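Local coordinates for tRNA (adenine(58)-N(1))-methyltransferase catalytic subunit TRM61 C-terminal domain-containing protein (PDB 1YB2) that probably transfers a methyl group from S-adenosyl-L-methionine to adenine in RNA, possibly adenine 58 of tRNA, at residues I114-V119 and G136-V141; N192-I197 and S225-H230; H231-E236 and I262-K267; R58-G63 and F73-F78. All coordinates share one frame; numbering follows the deposited sequence.

Contact 1 of 4, residues I114-V119 and G136-V141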
loop_
_atom_site.group_PDB
_atom_site.type_symbol
_atom_site.label_atom_id
_atom_site.label_comp_id
_atom_site.label_asym_id
_atom_site.label_seq_id
_atom_site.Cartn_x
_atom_site.Cartn_y
_atom_site.Cartn_z
ATOM N N ILE A 114 5.059 14.265 5.496
ATOM C CA ILE A 114 5.932 13.215 4.992
ATOM C C ILE A 114 7.144 13.806 4.298
ATOM O O ILE A 114 7.038 14.791 3.543
ATOM C CB ILE A 114 5.138 12.267 4.043
ATOM C CG1 ILE A 114 3.981 11.626 4.840
ATOM C CG2 ILE A 114 6.073 11.213 3.378
ATOM C CD1 ILE A 114 3.102 10.698 4.027
ATOM N N LEU A 115 8.297 13.211 4.572
ATOM C CA LEU A 115 9.543 13.574 3.919
ATOM C C LEU A 115 9.919 12.448 2.957
ATOM O O LEU A 115 9.991 11.284 3.357
ATOM C CB LEU A 115 10.664 13.773 4.961
ATOM C CG LEU A 115 12.047 14.107 4.377
ATOM C CD1 LEU A 115 11.988 15.457 3.670
ATOM C CD2 LEU A 115 13.109 14.131 5.472
ATOM N N GLU A 116 10.135 12.793 1.690
ATOM C CA GLU A 116 10.591 11.837 0.703
ATOM C C GLU A 116 11.974 12.257 0.192
ATOM O O GLU A 116 12.129 13.324 -0.415
ATOM C CB GLU A 116 9.562 11.748 -0.436
ATOM C CG GLU A 116 9.907 10.800 -1.544
ATOM C CD GLU A 116 8.831 10.752 -2.639
ATOM O OE1 GLU A 116 8.008 11.693 -2.737
ATOM O OE2 GLU A 116 8.823 9.772 -3.420
ATOM N N VAL A 117 12.966 11.406 0.443
ATOM C CA VAL A 117 14.350 11.640 0.062
ATOM C C VAL A 117 14.659 10.758 -1.153
ATOM O O VAL A 117 14.725 9.524 -1.043
ATOM C CB VAL A 117 15.309 11.354 1.246
ATOM C CG1 VAL A 117 16.730 11.706 0.895
ATOM C CG2 VAL A 117 14.857 12.133 2.499
ATOM N N GLY A 118 14.801 11.397 -2.310
ATOM C CA GLY A 118 14.930 10.691 -3.586
ATOM C C GLY A 118 13.554 10.506 -4.189
ATOM O O GLY A 118 12.695 9.850 -3.605
ATOM N N VAL A 119 13.337 11.092 -5.354
ATOM C CA VAL A 119 12.009 11.125 -5.937
ATOM C C VAL A 119 11.732 10.027 -6.991
ATOM O O VAL A 119 10.588 9.604 -7.144
ATOM C CB VAL A 119 11.682 12.548 -6.492
ATOM C CG1 VAL A 119 12.411 12.805 -7.789
ATOM C CG2 VAL A 119 10.179 12.740 -6.641
ATOM N N GLY A 136 -2.393 17.407 4.932
ATOM C CA GLY A 136 -1.014 17.117 5.268
ATOM C C GLY A 136 -0.148 17.593 4.123
ATOM O O GLY A 136 -0.623 18.268 3.225
ATOM N N THR A 137 1.126 17.230 4.150
ATOM C CA THR A 137 2.099 17.808 3.235
ATOM C C THR A 137 3.126 16.766 2.830
ATOM O O THR A 137 3.393 15.804 3.566
ATOM C CB THR A 137 2.868 19.013 3.880
ATOM O OG1 THR A 137 3.543 18.566 5.063
ATOM C CG2 THR A 137 1.936 20.198 4.238
ATOM N N LEU A 138 3.701 16.967 1.650
ATOM C CA LEU A 138 4.814 16.168 1.175
ATOM C C LEU A 138 5.984 17.101 0.891
ATOM O O LEU A 138 5.828 18.136 0.214
ATOM C CB LEU A 138 4.430 15.379 -0.090
ATOM C CG LEU A 138 5.553 14.709 -0.881
ATOM C CD1 LEU A 138 6.271 13.614 -0.050
ATOM C CD2 LEU A 138 4.988 14.095 -2.174
ATOM N N THR A 139 7.142 16.730 1.427
ATOM C CA THR A 139 8.398 17.408 1.161
ATOM C C THR A 139 9.353 16.479 0.434
ATOM O O THR A 139 9.692 15.395 0.921
ATOM C CB THR A 139 9.021 17.962 2.470
ATOM O OG1 THR A 139 8.058 18.821 3.108
ATOM C CG2 THR A 139 10.326 18.782 2.181
ATOM N N VAL A 140 9.792 16.906 -0.738
ATOM C CA VAL A 140 10.643 16.078 -1.592
ATOM C C VAL A 140 12.025 16.708 -1.659
ATOM O O VAL A 140 12.170 17.882 -2.031
ATOM C CB VAL A 140 10.045 15.949 -3.016
ATOM C CG1 VAL A 140 10.967 15.149 -3.927
ATOM C CG2 VAL A 140 8.661 15.303 -2.955
ATOM N N VAL A 141 13.029 15.936 -1.254
ATOM C CA VAL A 141 14.431 16.336 -1.320
ATOM C C VAL A 141 15.067 15.495 -2.417
ATOM O O VAL A 141 15.102 14.258 -2.311
ATOM C CB VAL A 141 15.175 16.068 0.030
ATOM C CG1 VAL A 141 16.652 16.520 -0.038
ATOM C CG2 VAL A 141 14.464 16.740 1.190
HETATM O O HOH W 1 6.264 17.426 4.589
#
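The carboxylate of Glu-116 is the flat group that meets the other strand: its OE1 rests 3.7 Å from both Leu-138 CD1 and Val-140 CG2, while its hydrogen bond goes to Ser-125 OG of helix 123-132. The extended chain of Glu-116 runs alongside Val-140 and crosses Leu-138, its CB packing on Leu-138 CD1, and the buried acid keeps a polar partner. The backbones lie parallel, gripped by rungs such as Glu-116 N to Thr-139 O (2.7 Å, 180° at the hydrogen) and Val-141 N to Glu-116 O (2.9 Å). Together with helix 123-132 they form a beta-alpha-beta unit of the Rossmann-like methyltransferase fold, whose glycine-rich turn begins where strand 113-117 ends. There Gly-118 takes a backbone shape (phi 91°) that a side chain would strain, and its N bonds to Val-141 O; Glu-142, which follows Val-141, is a predicted S-adenosyl-L-methionine ligand. On the other face Leu-115 CD1 packs 3.7 Å from Val-141 CG2. Beta-branched Thr-139 adds CG2 to this apolar pair, while its OG1 holds a water at 2.7 Å. That water donates to Ile-114 O and Thr-137 OG1, the latter also hydrogen-bonded to Asp-113 OD1.

Contact 2 of 4, residues N192-I197 and S225-H230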
loop_
_atom_site.group_PDB
_atom_site.type_symbol
_atom_site.label_atom_id
_atom_site.label_comp_id
_atom_site.label_asym_id
_atom_site.label_seq_id
_atom_site.Cartn_x
_atom_site.Cartn_y
_atom_site.Cartn_z
ATOM N N ASN A 192 25.000 6.819 5.102
ATOM C CA ASN A 192 25.770 8.045 5.322
ATOM C C ASN A 192 24.917 9.201 5.806
ATOM O O ASN A 192 25.447 10.285 6.098
ATOM C CB ASN A 192 26.511 8.454 4.045
ATOM C CG ASN A 192 27.716 7.578 3.761
ATOM O OD1 ASN A 192 28.436 7.167 4.674
ATOM N ND2 ASN A 192 27.936 7.280 2.493
ATOM N N HIS A 193 23.600 8.975 5.897
ATOM C CA HIS A 193 22.647 10.047 6.223
ATOM C C HIS A 193 21.631 9.691 7.300
ATOM O O HIS A 193 20.664 10.417 7.511
ATOM C CB HIS A 193 21.939 10.503 4.943
ATOM C CG HIS A 193 22.893 10.814 3.832
ATOM N ND1 HIS A 193 23.780 11.869 3.891
ATOM C CD2 HIS A 193 23.127 10.189 2.655
ATOM C CE1 HIS A 193 24.511 11.887 2.792
ATOM N NE2 HIS A 193 24.134 10.880 2.027
ATOM N N VAL A 194 21.870 8.585 8.002
ATOM C CA VAL A 194 20.940 8.142 9.023
ATOM C C VAL A 194 20.834 9.116 10.200
ATOM O O VAL A 194 19.736 9.376 10.654
ATOM C CB VAL A 194 21.161 6.657 9.457
ATOM C CG1 VAL A 194 20.557 5.729 8.417
ATOM C CG2 VAL A 194 22.647 6.339 9.658
ATOM N N GLN A 195 21.942 9.697 10.655
ATOM C CA GLN A 195 21.853 10.633 11.775
ATOM C C GLN A 195 21.093 11.910 11.381
ATOM O O GLN A 195 20.223 12.371 12.121
ATOM C CB GLN A 195 23.227 10.942 12.365
ATOM C CG GLN A 195 23.164 11.095 13.878
ATOM C CD GLN A 195 24.236 10.312 14.620
ATOM O OE1 GLN A 195 24.916 10.856 15.500
ATOM N NE2 GLN A 195 24.398 9.033 14.271
ATOM N N LYS A 196 21.414 12.442 10.202
ATOM C CA LYS A 196 20.657 13.533 9.606
ATOM C C LYS A 196 19.143 13.252 9.490
ATOM O O LYS A 196 18.318 14.059 9.943
ATOM C CB LYS A 196 21.231 13.883 8.233
ATOM C CG LYS A 196 20.454 14.974 7.485
ATOM C CD LYS A 196 20.452 16.265 8.277
ATOM C CE LYS A 196 20.379 17.461 7.352
ATOM N NZ LYS A 196 20.063 18.711 8.105
ATOM N N ILE A 197 18.798 12.132 8.862
ATOM C CA ILE A 197 17.394 11.707 8.690
ATOM C C ILE A 197 16.719 11.539 10.050
ATOM O O ILE A 197 15.609 12.060 10.277
ATOM C CB ILE A 197 17.280 10.400 7.819
ATOM C CG1 ILE A 197 17.667 10.684 6.349
ATOM C CG2 ILE A 197 15.832 9.827 7.842
ATOM C CD1 ILE A 197 17.863 9.399 5.501
ATOM N N SER A 225 21.437 1.597 14.491
ATOM C CA SER A 225 21.562 1.811 15.951
ATOM C C SER A 225 22.309 3.097 16.350
ATOM O O SER A 225 21.863 3.810 17.247
ATOM C CB SER A 225 22.207 0.609 16.639
ATOM O OG SER A 225 23.502 0.405 16.110
ATOM N N ALA A 226 23.432 3.396 15.690
ATOM C CA ALA A 226 24.184 4.628 15.996
ATOM C C ALA A 226 23.413 5.926 15.682
ATOM O O ALA A 226 23.809 7.017 16.127
ATOM C CB ALA A 226 25.547 4.629 15.292
ATOM N N SER A 227 22.303 5.818 14.952
ATOM C CA SER A 227 21.560 7.012 14.559
ATOM C C SER A 227 20.378 7.348 15.472
ATOM O O SER A 227 19.748 8.369 15.259
ATOM C CB SER A 227 21.051 6.895 13.113
ATOM O OG SER A 227 20.008 5.935 13.027
ATOM N N GLY A 228 20.068 6.511 16.459
ATOM C CA GLY A 228 18.854 6.726 17.256
ATOM C C GLY A 228 17.586 6.161 16.625
ATOM O O GLY A 228 16.477 6.537 16.984
HETATM N N MSE A 229 17.768 5.260 15.667
HETATM C CA MSE A 229 16.682 4.513 15.052
HETATM C C MSE A 229 16.782 3.062 15.457
HETATM O O MSE A 229 17.863 2.560 15.720
HETATM C CB MSE A 229 16.729 4.642 13.525
HETATM C CG MSE A 229 16.235 5.998 13.013
HETATM SE SE MSE A 229 15.961 5.907 11.063
HETATM C CE MSE A 229 17.490 6.934 10.502
ATOM N N HIS A 230 15.638 2.398 15.539
ATOM C CA HIS A 230 15.595 0.986 15.907
ATOM C C HIS A 230 15.064 0.187 14.711
ATOM O O HIS A 230 13.970 0.457 14.238
ATOM C CB HIS A 230 14.696 0.810 17.130
ATOM C CG HIS A 230 14.691 -0.577 17.671
ATOM N ND1 HIS A 230 15.622 -1.016 18.590
ATOM C CD2 HIS A 230 13.894 -1.636 17.400
ATOM C CE1 HIS A 230 15.386 -2.287 18.868
ATOM N NE2 HIS A 230 14.343 -2.685 18.161
#
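Gln-195 and Ser-227 bring their backbones within 4.6 Å, CA to CA, where the first turn of helix 194-199 passes the tight turn that leads from helix 214-223 into strand 229-242. Both elements belong to the Rossmann-like methyltransferase domain, and the contact packs a helix start against the start of strand 229-242, outermost of its sheet within this chain. The turn at Ala-226 and Ser-227 has type I backbone angles, closed by a weak bond from Gly-228 N to Ser-225 O; Gly-228 follows in a left-handed conformation (phi 84°), which glycine adopts readily. Small size suits Ser-227, whose CB comes 3.7 Å from Val-194 CB, while its OG is turned back to Leu-224 O, just past the end of helix 214-223. Val-194, a compact branched residue, offers CG2 to Ser-227 CB and CG1 to the methyl end of Met-229, present here as selenomethionine. The long flexible chain of Met-229 bends at its last torsion (chi3 -106°) and carries CE over the helix, 3.8 Å from Val-194 CB and within looser reach of Ile-197 CG2. Phe-209 of strand 205-211 touches both Ile-197 and Met-229, continuing this apolar layer into the sheet. On the solvent side, Gln-195 NE2 lies 2.8 Å from Ala-226 O, but the angle is too poor for a hydrogen bond. His-193 occupies the N-cap position, and its O accepts Ile-197 N at 2.9 Å. In the buried part, CE of Met-229 sits 3.3 Å from Val-194 O.

Contact 3 of 4, residues H231-E236 and I262-K267; sequences HLETVE and ITFAIK
Glu-233 sets its CG between its own N and carbonyl carbon (chi1 75°), and Phe-264 swings its ring to the side of its backbone N (chi1 -59°); together these rotations send the two chains out side by side from one sheet face. Glu-233 CG then lies alongside the ring, 4.0 Å from Phe-264 CD1, with carboxylate and ring 38° apart in plane. Strands 229-242 and 258-267 run antiparallel here, interrupted by a classic beta bulge: Leu-232 and Glu-233 both face Phe-264. Phe-264 O accepts Leu-232 N at 2.9 Å, and Glu-233 N adds a weak bond to the same oxygen at 3.5 Å. Beyond the bulge the ladder is regular, with Phe-264 N to Glu-233 O at 2.8 Å, and Val-235 and Ile-262 exchanging N-H and C=O in both directions. Branched residues suit these extended positions; Val-235 CG2 packs 4.0 Å from Ile-262 CB. The extra residue lets Leu-232 reach across, its CD2 3.8 Å from Ile-266 CG2. On the other face Thr-234 and Thr-263 pack on Val-221 of helix 214-223. Strand 229-242 is the last of its sheet within the chain, yet Thr-234 to Glu-236 pair antiparallel with a strand of the second subunit. While CG of Glu-233 lies beside Phe-264, the carboxylate beyond it makes a long, weak ion pair with Arg-241 of the second subunit, which would probably favour the charged form of the acid.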
loop_
_atom_site.group_PDB
_atom_site.type_symbol
_atom_site.label_atom_id
_atom_site.label_comp_id
_atom_site.label_asym_id
_atom_site.label_seq_id
_atom_site.Cartn_x
_atom_site.Cartn_y
_atom_site.Cartn_z
ATOM N N HIS A 231 15.859 -0.767 14.218
ATOM C CA HIS A 231 15.469 -1.657 13.112
ATOM C C HIS A 231 14.261 -2.514 13.491
ATOM O O HIS A 231 14.250 -3.140 14.555
ATOM C CB HIS A 231 16.659 -2.537 12.707
ATOM C CG HIS A 231 16.370 -3.524 11.615
ATOM N ND1 HIS A 231 15.808 -3.168 10.405
ATOM C CD2 HIS A 231 16.648 -4.849 11.522
ATOM C CE1 HIS A 231 15.717 -4.237 9.632
ATOM N NE2 HIS A 231 16.215 -5.271 10.289
ATOM N N LEU A 232 13.250 -2.515 12.627
ATOM C CA LEU A 232 12.027 -3.286 12.841
ATOM C C LEU A 232 12.136 -4.552 12.016
ATOM O O LEU A 232 12.108 -5.648 12.553
ATOM C CB LEU A 232 10.782 -2.486 12.431
ATOM C CG LEU A 232 10.418 -1.258 13.289
ATOM C CD1 LEU A 232 9.211 -0.507 12.709
ATOM C CD2 LEU A 232 10.139 -1.657 14.718
ATOM N N GLU A 233 12.274 -4.383 10.705
ATOM C CA GLU A 233 12.440 -5.504 9.813
ATOM C C GLU A 233 12.874 -5.046 8.441
ATOM O O GLU A 233 12.673 -3.876 8.057
ATOM C CB GLU A 233 11.154 -6.334 9.724
ATOM C CG GLU A 233 10.034 -5.761 8.915
ATOM C CD GLU A 233 8.941 -6.795 8.639
ATOM O OE1 GLU A 233 9.133 -7.997 8.957
ATOM O OE2 GLU A 233 7.889 -6.403 8.088
ATOM N N THR A 234 13.476 -5.979 7.722
ATOM C CA THR A 234 13.882 -5.792 6.339
ATOM C C THR A 234 13.350 -6.988 5.581
ATOM O O THR A 234 13.507 -8.155 6.028
ATOM C CB THR A 234 15.413 -5.736 6.180
ATOM O OG1 THR A 234 15.919 -4.575 6.825
ATOM C CG2 THR A 234 15.812 -5.673 4.719
ATOM N N VAL A 235 12.713 -6.697 4.452
ATOM C CA VAL A 235 12.182 -7.717 3.570
ATOM C C VAL A 235 12.803 -7.647 2.177
ATOM O O VAL A 235 13.127 -6.562 1.678
ATOM C CB VAL A 235 10.642 -7.638 3.449
ATOM C CG1 VAL A 235 9.984 -7.862 4.840
ATOM C CG2 VAL A 235 10.184 -6.320 2.821
ATOM N N GLU A 236 12.987 -8.813 1.567
ATOM C CA GLU A 236 13.203 -8.907 0.132
ATOM C C GLU A 236 11.839 -9.152 -0.537
ATOM O O GLU A 236 11.138 -10.125 -0.224
ATOM C CB GLU A 236 14.213 -10.013 -0.177
ATOM C CG GLU A 236 14.418 -10.277 -1.676
ATOM C CD GLU A 236 15.402 -11.407 -1.928
ATOM O OE1 GLU A 236 15.552 -12.290 -1.062
ATOM O OE2 GLU A 236 16.030 -11.404 -2.998
ATOM N N ILE A 262 13.563 -3.725 1.333
ATOM C CA ILE A 262 12.874 -2.651 2.038
ATOM C C ILE A 262 13.120 -2.779 3.533
ATOM O O ILE A 262 12.774 -3.797 4.140
ATOM C CB ILE A 262 11.367 -2.660 1.745
ATOM C CG1 ILE A 262 11.120 -2.640 0.216
ATOM C CG2 ILE A 262 10.678 -1.477 2.455
ATOM C CD1 ILE A 262 9.681 -3.064 -0.176
ATOM N N THR A 263 13.738 -1.752 4.111
ATOM C CA THR A 263 14.056 -1.715 5.546
ATOM C C THR A 263 13.130 -0.718 6.254
ATOM O O THR A 263 12.960 0.419 5.802
ATOM C CB THR A 263 15.535 -1.306 5.769
ATOM O OG1 THR A 263 16.387 -2.329 5.259
ATOM C CG2 THR A 263 15.860 -1.060 7.272
ATOM N N PHE A 264 12.512 -1.159 7.345
ATOM C CA PHE A 264 11.719 -0.282 8.210
ATOM C C PHE A 264 12.429 -0.071 9.542
ATOM O O PHE A 264 12.938 -1.022 10.133
ATOM C CB PHE A 264 10.343 -0.897 8.495
ATOM C CG PHE A 264 9.526 -1.152 7.267
ATOM C CD1 PHE A 264 9.485 -2.426 6.692
ATOM C CD2 PHE A 264 8.810 -0.112 6.665
ATOM C CE1 PHE A 264 8.724 -2.676 5.536
ATOM C CE2 PHE A 264 8.039 -0.346 5.503
ATOM C CZ PHE A 264 7.995 -1.626 4.945
ATOM N N ALA A 265 12.421 1.166 10.026
ATOM C CA ALA A 265 13.053 1.519 11.298
ATOM C C ALA A 265 12.180 2.538 12.030
ATOM O O ALA A 265 11.506 3.369 11.392
ATOM C CB ALA A 265 14.460 2.081 11.050
ATOM N N ILE A 266 12.171 2.464 13.355
ATOM C CA ILE A 266 11.454 3.451 14.185
ATOM C C ILE A 266 12.414 4.410 14.906
ATOM O O ILE A 266 13.407 3.976 15.478
ATOM C CB ILE A 266 10.471 2.736 15.187
ATOM C CG1 ILE A 266 9.601 3.729 15.969
ATOM C CG2 ILE A 266 11.219 1.718 16.111
ATOM C CD1 ILE A 266 8.413 3.053 16.669
ATOM N N LYS A 267 12.116 5.717 14.857
ATOM C CA LYS A 267 12.868 6.735 15.607
ATOM C C LYS A 267 12.638 6.617 17.121
ATOM O O LYS A 267 11.493 6.658 17.605
ATOM C CB LYS A 267 12.470 8.152 15.135
ATOM C CG LYS A 267 13.122 9.314 15.928
ATOM C CD LYS A 267 14.608 9.466 15.595
ATOM C CE LYS A 267 15.301 10.469 16.549
ATOM N NZ LYS A 267 14.740 11.858 16.376
#

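Contact 4 of 4, residues R58-G63 and F73-F78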
loop_
_atom_site.group_PDB
_atom_site.type_symbol
_atom_site.label_atom_id
_atom_site.label_comp_id
_atom_site.label_asym_id
_atom_site.label_seq_id
_atom_site.Cartn_x
_atom_site.Cartn_y
_atom_site.Cartn_z
ATOM N N ARG A 58 6.005 8.461 35.680
ATOM C CA ARG A 58 6.331 9.377 34.576
ATOM C C ARG A 58 5.514 9.002 33.327
ATOM O O ARG A 58 5.023 7.876 33.212
ATOM C CB ARG A 58 7.848 9.439 34.299
ATOM C CG ARG A 58 8.230 10.177 32.998
ATOM C CD ARG A 58 9.543 10.951 33.087
ATOM N NE ARG A 58 10.568 10.241 33.852
ATOM C CZ ARG A 58 11.878 10.451 33.751
ATOM N NH1 ARG A 58 12.358 11.350 32.890
ATOM N NH2 ARG A 58 12.715 9.749 34.511
ATOM N N VAL A 59 5.324 9.972 32.439
ATOM C CA VAL A 59 4.496 9.783 31.263
ATOM C C VAL A 59 5.354 9.207 30.137
ATOM O O VAL A 59 6.359 9.796 29.732
ATOM C CB VAL A 59 3.725 11.092 30.855
ATOM C CG1 VAL A 59 4.601 12.330 31.004
ATOM C CG2 VAL A 59 3.145 10.993 29.447
ATOM N N ILE A 60 4.962 8.024 29.681
ATOM C CA ILE A 60 5.645 7.332 28.598
ATOM C C ILE A 60 5.182 7.924 27.268
ATOM O O ILE A 60 3.999 8.199 27.089
ATOM C CB ILE A 60 5.377 5.803 28.656
ATOM C CG1 ILE A 60 5.816 5.213 30.005
ATOM C CG2 ILE A 60 6.027 5.082 27.504
ATOM C CD1 ILE A 60 7.180 5.703 30.546
ATOM N N GLU A 61 6.131 8.122 26.351
ATOM C CA GLU A 61 5.868 8.755 25.059
ATOM C C GLU A 61 6.289 7.823 23.920
ATOM O O GLU A 61 7.160 6.963 24.110
ATOM C CB GLU A 61 6.653 10.072 24.943
ATOM C CG GLU A 61 6.441 11.065 26.108
ATOM C CD GLU A 61 5.091 11.800 26.061
ATOM O OE1 GLU A 61 4.258 11.542 25.154
ATOM O OE2 GLU A 61 4.862 12.652 26.955
ATOM N N PRO A 62 5.674 7.990 22.735
ATOM C CA PRO A 62 6.147 7.239 21.565
ATOM C C PRO A 62 7.663 7.406 21.373
ATOM O O PRO A 62 8.211 8.490 21.600
ATOM C CB PRO A 62 5.398 7.890 20.390
ATOM C CG PRO A 62 4.144 8.482 21.018
ATOM C CD PRO A 62 4.532 8.875 22.422
ATOM N N GLY A 63 8.333 6.336 20.959
ATOM C CA GLY A 63 9.788 6.363 20.789
ATOM C C GLY A 63 10.563 6.001 22.058
ATOM O O GLY A 63 11.750 5.706 21.973
ATOM N N PHE A 73 12.049 -2.899 23.948
ATOM C CA PHE A 73 10.846 -2.592 23.181
ATOM C C PHE A 73 10.767 -1.098 22.986
ATOM O O PHE A 73 11.115 -0.341 23.911
ATOM C CB PHE A 73 9.607 -3.050 23.950
ATOM C CG PHE A 73 9.463 -4.537 24.024
ATOM C CD1 PHE A 73 8.757 -5.232 23.040
ATOM C CD2 PHE A 73 10.041 -5.252 25.074
ATOM C CE1 PHE A 73 8.627 -6.626 23.100
ATOM C CE2 PHE A 73 9.917 -6.656 25.152
ATOM C CZ PHE A 73 9.210 -7.336 24.166
ATOM N N ILE A 74 10.297 -0.674 21.816
ATOM C CA ILE A 74 10.052 0.752 21.557
ATOM C C ILE A 74 8.538 1.018 21.635
ATOM O O ILE A 74 7.728 0.273 21.050
ATOM C CB ILE A 74 10.634 1.218 20.190
ATOM C CG1 ILE A 74 12.123 0.814 20.032
ATOM C CG2 ILE A 74 10.454 2.730 19.984
ATOM C CD1 ILE A 74 13.048 1.252 21.216
ATOM N N VAL A 75 8.162 2.051 22.386
ATOM C CA VAL A 75 6.768 2.490 22.446
ATOM C C VAL A 75 6.342 3.148 21.135
ATOM O O VAL A 75 7.010 4.042 20.605
ATOM C CB VAL A 75 6.507 3.438 23.659
ATOM C CG1 VAL A 75 5.038 3.851 23.713
ATOM C CG2 VAL A 75 6.889 2.761 24.957
ATOM N N SER A 76 5.218 2.689 20.605
ATOM C CA SER A 76 4.670 3.273 19.401
ATOM C C SER A 76 3.148 3.519 19.520
ATOM O O SER A 76 2.444 2.813 20.249
ATOM C CB SER A 76 4.943 2.344 18.232
ATOM O OG SER A 76 4.447 2.877 17.029
ATOM N N ASP A 77 2.649 4.509 18.792
ATOM C CA ASP A 77 1.202 4.584 18.528
ATOM C C ASP A 77 0.837 3.445 17.577
ATOM O O ASP A 77 1.670 2.963 16.815
ATOM C CB ASP A 77 0.817 5.915 17.874
ATOM C CG ASP A 77 0.945 7.110 18.820
ATOM O OD1 ASP A 77 0.835 6.953 20.059
ATOM O OD2 ASP A 77 1.162 8.228 18.309
ATOM N N PHE A 78 -0.422 3.019 17.605
ATOM C CA PHE A 78 -0.885 2.039 16.635
ATOM C C PHE A 78 -0.658 2.495 15.205
ATOM O O PHE A 78 -0.827 3.663 14.886
ATOM C CB PHE A 78 -2.371 1.704 16.806
ATOM C CG PHE A 78 -2.854 0.705 15.803
ATOM C CD1 PHE A 78 -2.521 -0.643 15.938
ATOM C CD2 PHE A 78 -3.583 1.114 14.694
ATOM C CE1 PHE A 78 -2.952 -1.579 15.007
ATOM C CE2 PHE A 78 -4.014 0.200 13.767
ATOM C CZ PHE A 78 -3.688 -1.158 13.918
#
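Gly-63 and Val-75 meet at the open end of a beta hairpin, strands 65-68 and 71-76, in the N-terminal region assigned to the FKBP-like N-terminal domain family. Gly-63 N donates to Val-75 O at 2.7 Å, almost straight at the hydrogen (174°), with the donor tilted 24° out of the carbonyl plane. The same oxygen receives a CH contact from Pro-62 CA at 3.4 Å. Pro-62 and Gly-63 have backbone angles like those of the central pair of a type II turn: the proline ring favours the first position, and Gly-63 (phi 88°) takes a conformation in which a CB would press on the preceding carbonyl. Ile-74 CG2 packs 3.8 Å from Gly-63 CA. Just before this bend, Ile-60 CG2, anti to its backbone N, meets Val-75 CG2 at 3.6 Å, the two chains crossing at about a right angle. Val-75, short and branched, meets both this methyl and the carbonyl of Glu-61, whose O is 3.6 Å from Val-75 CB, and it packs further on Leu-29 and Leu-66. Tyr-273 of strand 272-274 also touches Ile-60. Toward solvent, Pro-62 CG lies 3.8 Å from Asp-77 OD1, an apolar ring beside a carboxylate. The chain then leaves the strand, Ser-76 OG bonding to Asp-77 O, and Phe-78 stacks on Phe-158 of the second subunit. The bend at Pro-62 and Gly-63 thus leads into the antiparallel hairpin of strands 65-68 and 71-76, whose pairing includes a backbone bond between Asp-64 and Val-75.

How the contacts relate
Contacts 1, 2 and 3 reach one sheet of the methyltransferase domain, while contact 4 belongs to the N-terminal beta domain. Contact 1 lies closest to the predicted S-adenosyl-L-methionine site: Gly-118 is about 3 Å from Glu-142 and about 5 Å from Asp-186. Side chain to side chain, Ile-197 of contact 2 is about 9 Å from Asp-170, and Ile-262 of contact 3 is about 9 Å from Asp-186. Contacts 2 and 3 share strand 229-242, with His-230 N in a probable hydrogen bond to Ile-266 O at 2.7 Å. Contact 4, whose centre is about 25 Å from that of contact 1, meets both: Ile-74 CG1 packs 3.8 Å from His-230 CG, and Ser-76 CB lies 3.9 Å from Ile-266 CD1, joining the two domains.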